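Local structure of heterodimeric restriction endonuclease R.BspD6I small subunit (Bacillus sp., 2P14) at residues A[5-10]-A[22-27]; A[16-21]-A[74-79]; A[40-45]-A[59-64]; A[135-140]-A[180-185]. The protein probably serves as the DNA-cleaving catalytic subunit of a heterodimeric type IIS restriction endonuclease, acting in complex with a monomeric site-specific nickase. All coordinates share one frame; numbering follows the deposited sequence. Where two conformers were deposited one is given.

Overall arrangement
Contacts 1 and 2 share helix 17-32 and have centres about 11 Å apart; Tyr8 of contact 1 packs on Phe21 of contact 2, and Thr25 on the sulfur of Cys74. Contact 3 lies about 14 Å from each, centre to centre. A probable hydrogen bond from Cys74 N to Asp60 OD2 (2.8 Å) ties it to contact 2. Asp60 lies beside Glu73, consistent with the acidic pair of a PD-(D/E)XK site; a sulfate, probably from the crystallisation liquor, is about 6 Å from its side chain. Contact 4 is reached through Val135 and Phe138, which pack on Tyr8, through Val135 on Phe21, and through a salt bridge from Lys139 NZ to Glu9 OE2 (2.6 Å). Contacts 3 and 4 lie on opposite sides of the chain centre.

Contact 1 (A[5-10]-A[22-27]); sequences LDFYEE and EWNTYR
Phe7 and Tyr8 straddle the amide of Asn24, one ring meeting its oxygen and the other its nitrogen. Followed outward, Phe7 starts with CB against the in-plane edge of the Arg27 guanidinium, 3.7 Å from NH2. CG is anti to the backbone N (chi1 -173°), which carries the ring over to helix 17-32. CD2 then lies 3.5 Å from Asn24 OD1, and CE2 touches Trp23 CZ3 at 3.8 Å. Here the indole edge points at the phenyl face in an offset edge-to-face pair, the planes at 88° and the six-membered ring centroids 5.8 Å apart. Asn24 OD1 is gripped side-on by Arg27, accepting from NH2 at 2.9 Å and from NE at 3.2 Å, both nearly in the guanidinium plane; this fixes the amide's rotation and holds the guanidinium beside Phe7. The other end of the amide, ND2, sits 3.3 Å above the Tyr8 ring, over its centre, while also bonding to Ile4 O in the N-terminal helix. At the far end of that ring, Tyr8 OH donates to Thr25 OG1 (2.7 Å), which approaches in the ring plane and is itself bonded to Phe21 O one helical turn back. The buried hydroxyl pair thus forms a relay ending on a backbone carbonyl. Val135 and Phe138 of helix 135-146 also pack on Tyr8. Residues 5-10, which include the last part of the N-terminal helix and the chain that follows, thus dock on helix 17-32 in a protein of the AlwI family, which belongs to the PD-(D/E)XK nucleases.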
# COMPACT_ATOMS: atom_id res chain seq x y z
N LEU A 5 4.20 7.25 11.99
CA LEU A 5 5.12 6.16 11.69
C LEU A 5 5.44 5.31 12.91
O LEU A 5 5.45 4.07 12.83
CB LEU A 5 6.41 6.67 11.00
CG LEU A 5 6.17 7.45 9.71
CD1 LEU A 5 7.52 7.84 9.09
CD2 LEU A 5 5.32 6.64 8.70
N ASP A 6 5.70 5.97 14.05
CA ASP A 6 5.99 5.26 15.30
C ASP A 6 4.79 4.44 15.76
O ASP A 6 4.96 3.40 16.40
CB ASP A 6 6.38 6.24 16.43
CG ASP A 6 7.69 6.96 16.17
OD1 ASP A 6 8.50 6.48 15.36
OD2 ASP A 6 7.89 8.02 16.81
N PHE A 7 3.57 4.91 15.45
CA PHE A 7 2.37 4.18 15.89
C PHE A 7 2.28 2.78 15.26
O PHE A 7 1.67 1.87 15.82
CB PHE A 7 1.07 4.97 15.69
CG PHE A 7 -0.14 4.28 16.30
CD1 PHE A 7 -0.40 4.36 17.66
CD2 PHE A 7 -1.03 3.59 15.48
CE1 PHE A 7 -1.52 3.71 18.22
CE2 PHE A 7 -2.14 2.93 16.02
CZ PHE A 7 -2.39 3.00 17.38
N TYR A 8 2.89 2.57 14.10
CA TYR A 8 2.93 1.20 13.56
C TYR A 8 3.45 0.18 14.55
O TYR A 8 3.06 -0.98 14.50
CB TYR A 8 3.78 1.12 12.28
CG TYR A 8 3.06 1.58 11.03
CD1 TYR A 8 3.52 2.70 10.31
CD2 TYR A 8 1.95 0.89 10.55
CE1 TYR A 8 2.91 3.11 9.13
CE2 TYR A 8 1.30 1.32 9.37
CZ TYR A 8 1.79 2.42 8.68
OH TYR A 8 1.18 2.80 7.52
N GLU A 9 4.30 0.61 15.49
CA GLU A 9 4.89 -0.32 16.46
C GLU A 9 3.93 -0.59 17.63
O GLU A 9 4.22 -1.44 18.49
CB GLU A 9 6.26 0.19 16.95
CG GLU A 9 7.21 0.56 15.80
CD GLU A 9 7.28 -0.51 14.71
OE1 GLU A 9 7.14 -1.72 15.03
OE2 GLU A 9 7.42 -0.16 13.50
N GLU A 10 2.79 0.10 17.65
CA GLU A 10 1.74 -0.10 18.68
C GLU A 10 0.51 -0.81 18.13
O GLU A 10 -0.33 -1.27 18.88
CB GLU A 10 1.32 1.21 19.33
CG GLU A 10 2.46 2.05 19.87
CD GLU A 10 3.35 1.28 20.87
OE1 GLU A 10 2.82 0.53 21.72
OE2 GLU A 10 4.59 1.44 20.79
N GLU A 22 -4.78 -0.56 8.92
CA GLU A 22 -5.30 0.17 7.74
C GLU A 22 -5.54 1.63 8.10
O GLU A 22 -5.19 2.55 7.33
CB GLU A 22 -6.56 -0.51 7.16
CG GLU A 22 -7.81 -0.47 8.02
CD GLU A 22 -8.95 -1.33 7.45
OE1 GLU A 22 -8.83 -1.81 6.31
OE2 GLU A 22 -9.98 -1.48 8.16
N TRP A 23 -6.07 1.88 9.30
CA TRP A 23 -6.28 3.25 9.73
C TRP A 23 -5.00 4.07 9.81
O TRP A 23 -4.96 5.23 9.35
CB TRP A 23 -6.99 3.24 11.08
CG TRP A 23 -7.12 4.60 11.74
CD1 TRP A 23 -7.98 5.60 11.40
CD2 TRP A 23 -6.35 5.09 12.86
NE1 TRP A 23 -7.82 6.68 12.26
CE2 TRP A 23 -6.83 6.39 13.15
CE3 TRP A 23 -5.34 4.53 13.66
CZ2 TRP A 23 -6.31 7.16 14.21
CZ3 TRP A 23 -4.81 5.29 14.69
CH2 TRP A 23 -5.30 6.60 14.96
N ASN A 24 -3.93 3.46 10.32
CA ASN A 24 -2.70 4.20 10.49
C ASN A 24 -2.11 4.55 9.12
O ASN A 24 -1.52 5.64 8.93
CB ASN A 24 -1.69 3.43 11.30
CG ASN A 24 -0.67 4.35 11.93
OD1 ASN A 24 -1.05 5.38 12.52
ND2 ASN A 24 0.61 4.03 11.80
N THR A 25 -2.29 3.63 8.18
CA THR A 25 -1.81 3.85 6.82
C THR A 25 -2.60 5.01 6.15
O THR A 25 -2.04 5.88 5.48
CB THR A 25 -1.88 2.54 6.04
OG1 THR A 25 -1.12 1.54 6.72
CG2 THR A 25 -1.29 2.76 4.63
N TYR A 26 -3.92 5.01 6.31
CA TYR A 26 -4.74 6.15 5.91
C TYR A 26 -4.24 7.47 6.53
O TYR A 26 -4.16 8.49 5.83
CB TYR A 26 -6.18 5.84 6.34
CG TYR A 26 -7.09 7.04 6.50
CD1 TYR A 26 -7.70 7.65 5.41
CD2 TYR A 26 -7.33 7.55 7.78
CE1 TYR A 26 -8.56 8.75 5.58
CE2 TYR A 26 -8.18 8.63 7.96
CZ TYR A 26 -8.76 9.23 6.87
OH TYR A 26 -9.61 10.30 7.11
N ARG A 27 -3.89 7.46 7.82
CA ARG A 27 -3.34 8.68 8.45
C ARG A 27 -2.10 9.19 7.71
O ARG A 27 -1.92 10.40 7.58
CB ARG A 27 -3.01 8.46 9.93
CG ARG A 27 -4.25 8.17 10.80
CD ARG A 27 -4.00 8.65 12.22
NE ARG A 27 -2.95 7.87 12.86
CZ ARG A 27 -2.31 8.22 13.98
NH1 ARG A 27 -2.59 9.37 14.61
NH2 ARG A 27 -1.40 7.43 14.47

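Contact 2 (A[16-21]-A[74-79]); sequences NPPNYF and CSLTIG
Leu76 and Phe21 make the main apolar contact between helix 17-32 and the loop that follows strand 69-75. It is a CH-pi interaction: the methyl CD2 of Leu76 stands 3.6 Å from the centroid of the Phe21 ring and 8° off its normal, almost exactly over the centre. A first torsion that sets CG opposite the backbone N (chi1 -169°) turns the ring face toward this methyl. Other apolar contacts flank it. The second methyl of Leu76, CD1, meets Pro17 CB at 3.5 Å and brushes Pro18, while Cys74 CB, on the strand, lies 3.7 Å from Phe21 CD2. The sulfur of Cys74 takes part more loosely, oblique to the same ring with SG 5.3 Å from its centroid. At the ring edge, near its plane, lie Ser75 N, 3.6 Å from Phe21 CE2, and a water. No direct hydrogen bond crosses between the segments; the water joins Pro18 O (2.8 Å) to Cys74 O, weakly at the second. Each segment also has its own fixing bonds. Asn16 OD1 caps the helix by accepting from Asn19 N, and Ser75 OG accepts from Thr77 N in an ST turn while bonding to Glu86. The contact thus seats the N-terminal part of helix 17-32 against strand 69-75 and the loop after it, with Leu109 of the neighbouring strand 104-110 also touching Phe21.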
# COMPACT_ATOMS: atom_id res chain seq x y z
N ASN A 16 -7.89 -4.45 17.91
CA ASN A 16 -8.10 -5.09 16.62
C ASN A 16 -6.99 -4.62 15.67
O ASN A 16 -7.14 -3.61 14.93
CB ASN A 16 -9.48 -4.73 16.07
CG ASN A 16 -9.83 -5.50 14.83
OD1 ASN A 16 -9.09 -5.49 13.83
ND2 ASN A 16 -10.98 -6.20 14.87
N PRO A 17 -5.84 -5.31 15.74
CA PRO A 17 -4.71 -4.80 14.95
C PRO A 17 -4.99 -4.54 13.45
O PRO A 17 -4.54 -3.50 12.92
CB PRO A 17 -3.61 -5.84 15.20
CG PRO A 17 -3.96 -6.35 16.63
CD PRO A 17 -5.46 -6.47 16.58
N PRO A 18 -5.68 -5.46 12.75
CA PRO A 18 -6.00 -5.14 11.33
C PRO A 18 -6.69 -3.81 11.11
O PRO A 18 -6.35 -3.08 10.15
CB PRO A 18 -6.94 -6.29 10.94
CG PRO A 18 -6.35 -7.46 11.77
CD PRO A 18 -6.15 -6.81 13.11
N ASN A 19 -7.66 -3.47 11.94
CA ASN A 19 -8.39 -2.22 11.82
C ASN A 19 -7.46 -1.02 12.03
O ASN A 19 -7.54 0.00 11.33
CB ASN A 19 -9.54 -2.16 12.84
CG ASN A 19 -10.71 -3.06 12.49
OD1 ASN A 19 -10.81 -3.61 11.39
ND2 ASN A 19 -11.62 -3.21 13.45
N TYR A 20 -6.57 -1.13 13.02
CA TYR A 20 -5.65 -0.02 13.31
C TYR A 20 -4.52 0.09 12.28
O TYR A 20 -4.02 1.18 12.03
CB TYR A 20 -5.09 -0.09 14.73
CG TYR A 20 -6.11 0.27 15.78
CD1 TYR A 20 -6.13 1.54 16.37
CD2 TYR A 20 -7.09 -0.66 16.17
CE1 TYR A 20 -7.12 1.86 17.38
CE2 TYR A 20 -8.05 -0.34 17.12
CZ TYR A 20 -8.05 0.90 17.72
OH TYR A 20 -9.02 1.13 18.70
N PHE A 21 -4.17 -1.02 11.66
CA PHE A 21 -3.11 -1.02 10.64
C PHE A 21 -3.57 -0.26 9.41
O PHE A 21 -2.86 0.64 8.91
CB PHE A 21 -2.75 -2.47 10.31
CG PHE A 21 -1.52 -2.63 9.47
CD1 PHE A 21 -0.31 -2.06 9.85
CD2 PHE A 21 -1.58 -3.38 8.30
CE1 PHE A 21 0.84 -2.26 9.05
CE2 PHE A 21 -0.45 -3.56 7.50
CZ PHE A 21 0.76 -3.02 7.88
N CYS A 74 -3.78 -3.24 2.93
CA CYS A 74 -2.99 -3.43 4.14
C CYS A 74 -3.28 -4.82 4.69
O CYS A 74 -4.45 -5.22 4.79
CB CYS A 74 -3.43 -2.41 5.20
SG CYS A 74 -3.05 -0.71 4.65
N SER A 75 -2.23 -5.55 5.04
CA SER A 75 -2.44 -6.84 5.69
C SER A 75 -1.33 -7.18 6.67
O SER A 75 -0.16 -7.04 6.35
CB SER A 75 -2.49 -7.96 4.65
OG SER A 75 -2.82 -9.18 5.32
N LEU A 76 -1.73 -7.67 7.84
CA LEU A 76 -0.80 -8.17 8.84
C LEU A 76 -0.49 -9.66 8.66
O LEU A 76 0.36 -10.23 9.38
CB LEU A 76 -1.33 -7.90 10.25
CG LEU A 76 -1.41 -6.43 10.65
CD1 LEU A 76 -2.11 -6.27 12.02
CD2 LEU A 76 -0.03 -5.78 10.68
N THR A 77 -1.14 -10.27 7.67
CA THR A 77 -0.91 -11.70 7.36
C THR A 77 0.46 -11.92 6.73
O THR A 77 0.88 -11.17 5.83
CB THR A 77 -2.01 -12.19 6.42
OG1 THR A 77 -3.27 -11.94 7.05
CG2 THR A 77 -1.91 -13.70 6.14
N ILE A 78 1.14 -12.97 7.21
CA ILE A 78 2.45 -13.31 6.67
C ILE A 78 2.49 -14.75 6.15
O ILE A 78 1.61 -15.55 6.46
CB ILE A 78 3.59 -13.10 7.71
CG1 ILE A 78 3.41 -14.03 8.93
CG2 ILE A 78 3.71 -11.59 8.08
CD1 ILE A 78 4.68 -14.17 9.78
N GLY A 79 3.51 -15.05 5.37
CA GLY A 79 3.69 -16.41 4.85
C GLY A 79 2.73 -16.74 3.71
O GLY A 79 2.19 -15.84 3.07
O HOH W 1 -5.10 -4.37 8.00

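Contact 3 (A[40-45]-A[59-64]); sequences PNFKLD and EDILVE
Asn41 and Asp60 supply the hydrogen bond that joins these segments: Asn41 N donates to Asp60 O at 2.8 Å with an N-H...O angle of 159°. Just before it, Pro40 and Ile61 form an antiparallel non-hydrogen-bonded pair, CA atoms 4.5 Å apart. Beyond it the chain bends away in an inverse gamma turn centred on Asn41, closed by a weak bond from Phe42 N to Pro40 O. The amide of Asn41 is pinned at both ends, OD1 by Ile55 N and ND2 by Val58 O. Asp60 OD2 accepts from Cys74 N, while Asp60 N bonds to Glu73 OE1. In van der Waals contact, Asn41 CB lies 3.1 Å from Glu59 O. The apolar contact across the segments is made by Phe42, which meets Ile61 edge-on, CE2 being 4.2 Å from CG1. Its chi1 of 51° tucks CG between backbone N and carbonyl, folding the ring back towards the strands; within segment 40-45, Pro40 CB lies over one ring face, offset toward the rim. Asp60, immediately before strand 61-64, lies beside Glu73 of strand 69-75, consistent with the acidic pair of a PD-(D/E)XK nuclease site.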
# COMPACT_ATOMS: atom_id res chain seq x y z
N PRO A 40 -11.21 6.06 2.72
CA PRO A 40 -10.96 4.92 3.58
C PRO A 40 -12.15 3.98 3.57
O PRO A 40 -13.29 4.42 3.81
CB PRO A 40 -10.77 5.56 4.96
CG PRO A 40 -11.64 6.79 4.93
CD PRO A 40 -11.61 7.27 3.49
N ASN A 41 -11.91 2.71 3.24
CA ASN A 41 -12.99 1.72 3.29
C ASN A 41 -13.11 1.09 4.68
O ASN A 41 -12.90 -0.12 4.83
CB ASN A 41 -12.83 0.67 2.18
CG ASN A 41 -13.95 -0.34 2.17
OD1 ASN A 41 -15.04 -0.02 2.67
ND2 ASN A 41 -13.73 -1.50 1.61
N PHE A 42 -13.42 1.92 5.66
CA PHE A 42 -13.67 1.47 7.03
C PHE A 42 -14.29 2.66 7.74
O PHE A 42 -14.32 3.79 7.21
CB PHE A 42 -12.37 1.00 7.73
CG PHE A 42 -11.21 1.99 7.64
CD1 PHE A 42 -11.08 3.03 8.58
CD2 PHE A 42 -10.24 1.86 6.65
CE1 PHE A 42 -10.02 3.93 8.50
CE2 PHE A 42 -9.18 2.78 6.57
CZ PHE A 42 -9.08 3.79 7.49
N LYS A 43 -14.80 2.40 8.94
CA LYS A 43 -15.47 3.45 9.71
C LYS A 43 -14.78 3.74 11.02
O LYS A 43 -13.99 2.94 11.53
CB LYS A 43 -16.94 3.07 9.97
CG LYS A 43 -17.72 2.77 8.70
CD LYS A 43 -17.90 4.02 7.80
CE LYS A 43 -18.98 4.96 8.38
NZ LYS A 43 -19.25 6.19 7.56
N LEU A 44 -15.09 4.89 11.59
CA LEU A 44 -14.60 5.25 12.91
C LEU A 44 -15.77 5.27 13.87
O LEU A 44 -16.90 5.62 13.49
CB LEU A 44 -13.96 6.62 12.89
CG LEU A 44 -12.89 6.98 11.86
CD1 LEU A 44 -12.39 8.35 12.22
CD2 LEU A 44 -11.74 5.97 11.90
N ASP A 45 -15.49 4.92 15.12
CA ASP A 45 -16.51 5.05 16.16
C ASP A 45 -16.57 6.49 16.63
O ASP A 45 -15.93 7.37 16.05
CB ASP A 45 -16.29 4.05 17.30
CG ASP A 45 -15.02 4.33 18.14
OD1 ASP A 45 -14.43 5.44 18.08
OD2 ASP A 45 -14.66 3.41 18.88
N GLU A 59 -11.17 -1.96 -2.24
CA GLU A 59 -9.85 -1.74 -1.63
C GLU A 59 -9.89 -1.06 -0.26
O GLU A 59 -10.79 -0.26 0.05
CB GLU A 59 -8.97 -0.92 -2.59
CG GLU A 59 -9.55 0.44 -2.97
CD GLU A 59 -10.53 0.40 -4.19
OE1 GLU A 59 -10.91 -0.71 -4.66
OE2 GLU A 59 -10.90 1.51 -4.65
N ASP A 60 -8.88 -1.35 0.56
CA ASP A 60 -8.84 -0.77 1.91
C ASP A 60 -8.83 0.76 1.93
O ASP A 60 -9.52 1.38 2.74
CB ASP A 60 -7.61 -1.26 2.70
CG ASP A 60 -7.63 -2.76 2.97
OD1 ASP A 60 -8.68 -3.40 2.85
OD2 ASP A 60 -6.57 -3.32 3.31
N ILE A 61 -8.06 1.36 1.03
CA ILE A 61 -7.92 2.82 0.93
C ILE A 61 -7.71 3.14 -0.54
O ILE A 61 -6.99 2.43 -1.23
CB ILE A 61 -6.70 3.39 1.71
CG1 ILE A 61 -6.74 2.92 3.17
CG2 ILE A 61 -6.66 4.92 1.68
CD1 ILE A 61 -5.34 2.88 3.81
N LEU A 62 -8.38 4.19 -1.00
CA LEU A 62 -8.10 4.71 -2.35
C LEU A 62 -7.64 6.15 -2.19
O LEU A 62 -8.29 6.93 -1.49
CB LEU A 62 -9.35 4.70 -3.24
CG LEU A 62 -9.25 5.40 -4.59
CD1 LEU A 62 -8.26 4.63 -5.53
CD2 LEU A 62 -10.68 5.51 -5.18
N VAL A 63 -6.52 6.50 -2.84
CA VAL A 63 -6.14 7.92 -2.93
C VAL A 63 -6.08 8.30 -4.42
O VAL A 63 -5.39 7.64 -5.22
CB VAL A 63 -4.81 8.23 -2.19
CG1 VAL A 63 -3.66 7.53 -2.83
CG2 VAL A 63 -4.54 9.73 -2.10
N GLU A 64 -6.85 9.32 -4.79
CA GLU A 64 -6.86 9.78 -6.17
C GLU A 64 -6.12 11.09 -6.27
O GLU A 64 -6.49 12.06 -5.65
CB GLU A 64 -8.30 9.93 -6.67
CG GLU A 64 -9.00 8.60 -6.73
CD GLU A 64 -10.41 8.68 -7.32
OE1 GLU A 64 -11.13 9.67 -7.00
OE2 GLU A 64 -10.78 7.74 -8.04

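Contact 4 (A[135-140]-A[180-185]); sequences VDQFKK and FIEYNL
Gln137 reaches from helix 135-146 to helix 174-184 and is met there by three residues. Its NE2 donates to Glu182 OE1 at 2.6 Å, a nearly straight bond of 160° that lies close to the amide plane and uses the carboxylate's anti lone pair, pointing away from OE2. The two flat groups are turned 40° against each other. Beside this bond, Gln137 OE1 touches the CG2 methyl of Ile181 at 3.6 Å, the side chains crossing at about a right angle. Nearer the backbone, Leu185 CD1 fits against Gln137 CB, and it lies equally far, 3.8 Å, from Gln137 O. One turn on, Lys140 runs its aliphatic part past the end of the other helix, CD standing 3.3 Å from Leu185 O. The pairing is a helix-helix contact outside the central mixed sheet: helix 135-146 follows directly from edge strand 130-134, and the end of the C-terminal helix lies against it. Leu185 is the first residue to leave helical backbone angles, yet its N still bonds to Ile181 O at 2.8 Å, which holds it close to the final turn. Behind these contacts, Gln137 OE1 accepts from Thr134 N at the end of the strand, so both ends of the amide are engaged and its orientation is fixed. Glu182 bends at chi2 (66°), which swings its carboxylate round to Gln137 NE2. Lys140 NZ makes a weak bond to Lys186 O. Ile181 and Leu185 continue onto Leu133 of the edge strand, and Leu185 also packs on Leu164 of helix 154-165.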
# COMPACT_ATOMS: atom_id res chain seq x y z
N VAL A 135 6.37 -2.65 6.13
CA VAL A 135 6.20 -1.44 6.94
C VAL A 135 7.52 -0.64 7.08
O VAL A 135 7.52 0.59 6.98
CB VAL A 135 5.59 -1.80 8.31
CG1 VAL A 135 5.52 -0.55 9.20
CG2 VAL A 135 4.21 -2.38 8.10
N ASP A 136 8.63 -1.35 7.28
CA ASP A 136 9.92 -0.68 7.44
C ASP A 136 10.32 0.06 6.16
O ASP A 136 10.82 1.17 6.21
CB ASP A 136 10.99 -1.69 7.85
CG ASP A 136 10.79 -2.22 9.29
OD1 ASP A 136 10.24 -1.48 10.14
OD2 ASP A 136 11.19 -3.39 9.56
N GLN A 137 10.04 -0.54 5.01
CA GLN A 137 10.30 0.11 3.73
C GLN A 137 9.41 1.33 3.53
O GLN A 137 9.87 2.37 3.05
CB GLN A 137 10.08 -0.88 2.58
CG GLN A 137 11.14 -1.98 2.54
CD GLN A 137 10.74 -3.16 1.71
OE1 GLN A 137 9.61 -3.26 1.21
NE2 GLN A 137 11.68 -4.10 1.55
N PHE A 138 8.14 1.21 3.88
CA PHE A 138 7.21 2.31 3.72
C PHE A 138 7.60 3.48 4.63
O PHE A 138 7.53 4.65 4.21
CB PHE A 138 5.80 1.78 4.06
CG PHE A 138 4.72 2.80 3.90
CD1 PHE A 138 4.53 3.45 2.67
CD2 PHE A 138 3.86 3.10 4.97
CE1 PHE A 138 3.49 4.40 2.50
CE2 PHE A 138 2.83 4.03 4.82
CZ PHE A 138 2.65 4.68 3.61
N LYS A 139 8.01 3.17 5.87
CA LYS A 139 8.45 4.25 6.76
C LYS A 139 9.65 4.97 6.16
O LYS A 139 9.72 6.20 6.18
CB LYS A 139 8.88 3.72 8.12
CG LYS A 139 7.82 3.16 9.00
CD LYS A 139 8.56 2.84 10.28
CE LYS A 139 7.69 2.28 11.32
NZ LYS A 139 8.48 2.08 12.58
N LYS A 140 10.61 4.19 5.64
CA LYS A 140 11.79 4.78 4.99
C LYS A 140 11.36 5.70 3.84
O LYS A 140 11.82 6.84 3.77
CB LYS A 140 12.78 3.72 4.50
CG LYS A 140 13.80 3.33 5.52
CD LYS A 140 15.05 2.79 4.83
CE LYS A 140 16.32 2.95 5.68
NZ LYS A 140 16.56 1.74 6.53
N PHE A 180 15.52 -5.85 -4.92
CA PHE A 180 15.68 -4.50 -5.43
C PHE A 180 14.95 -3.48 -4.55
O PHE A 180 15.46 -2.39 -4.28
CB PHE A 180 15.17 -4.41 -6.87
CG PHE A 180 15.20 -3.03 -7.42
CD1 PHE A 180 16.37 -2.53 -7.98
CD2 PHE A 180 14.05 -2.21 -7.38
CE1 PHE A 180 16.42 -1.24 -8.46
CE2 PHE A 180 14.10 -0.92 -7.88
CZ PHE A 180 15.28 -0.43 -8.43
N ILE A 181 13.74 -3.83 -4.14
CA ILE A 181 12.97 -2.91 -3.30
C ILE A 181 13.67 -2.64 -1.98
O ILE A 181 13.85 -1.47 -1.58
CB ILE A 181 11.55 -3.45 -3.11
CG1 ILE A 181 10.82 -3.50 -4.44
CG2 ILE A 181 10.76 -2.57 -2.12
CD1 ILE A 181 9.43 -4.17 -4.38
N GLU A 182 14.10 -3.72 -1.35
CA GLU A 182 14.82 -3.62 -0.09
C GLU A 182 16.06 -2.77 -0.28
O GLU A 182 16.27 -1.84 0.50
CB GLU A 182 15.14 -5.01 0.46
CG GLU A 182 15.93 -4.98 1.76
CD GLU A 182 15.17 -4.40 2.97
OE1 GLU A 182 13.92 -4.27 2.94
OE2 GLU A 182 15.84 -4.08 3.97
N TYR A 183 16.84 -3.05 -1.32
CA TYR A 183 18.11 -2.36 -1.54
C TYR A 183 17.89 -0.86 -1.72
O TYR A 183 18.63 -0.05 -1.16
CB TYR A 183 18.78 -2.93 -2.78
CG TYR A 183 20.17 -2.36 -3.04
CD1 TYR A 183 21.27 -2.89 -2.38
CD2 TYR A 183 20.38 -1.34 -3.96
CE1 TYR A 183 22.53 -2.39 -2.59
CE2 TYR A 183 21.64 -0.82 -4.18
CZ TYR A 183 22.71 -1.37 -3.49
OH TYR A 183 23.99 -0.90 -3.69
N ASN A 184 16.89 -0.52 -2.52
CA ASN A 184 16.54 0.88 -2.74
C ASN A 184 16.00 1.56 -1.49
O ASN A 184 16.32 2.74 -1.22
CB ASN A 184 15.59 1.02 -3.91
CG ASN A 184 16.29 0.84 -5.24
OD1 ASN A 184 17.15 -0.02 -5.39
ND2 ASN A 184 15.91 1.65 -6.22
N LEU A 185 15.22 0.84 -0.69
CA LEU A 185 14.63 1.38 0.55
C LEU A 185 15.27 0.77 1.83
O LEU A 185 16.34 1.21 2.26
CB LEU A 185 13.09 1.27 0.54
CG LEU A 185 12.24 1.83 -0.61
CD1 LEU A 185 10.82 1.29 -0.51
CD2 LEU A 185 12.19 3.37 -0.68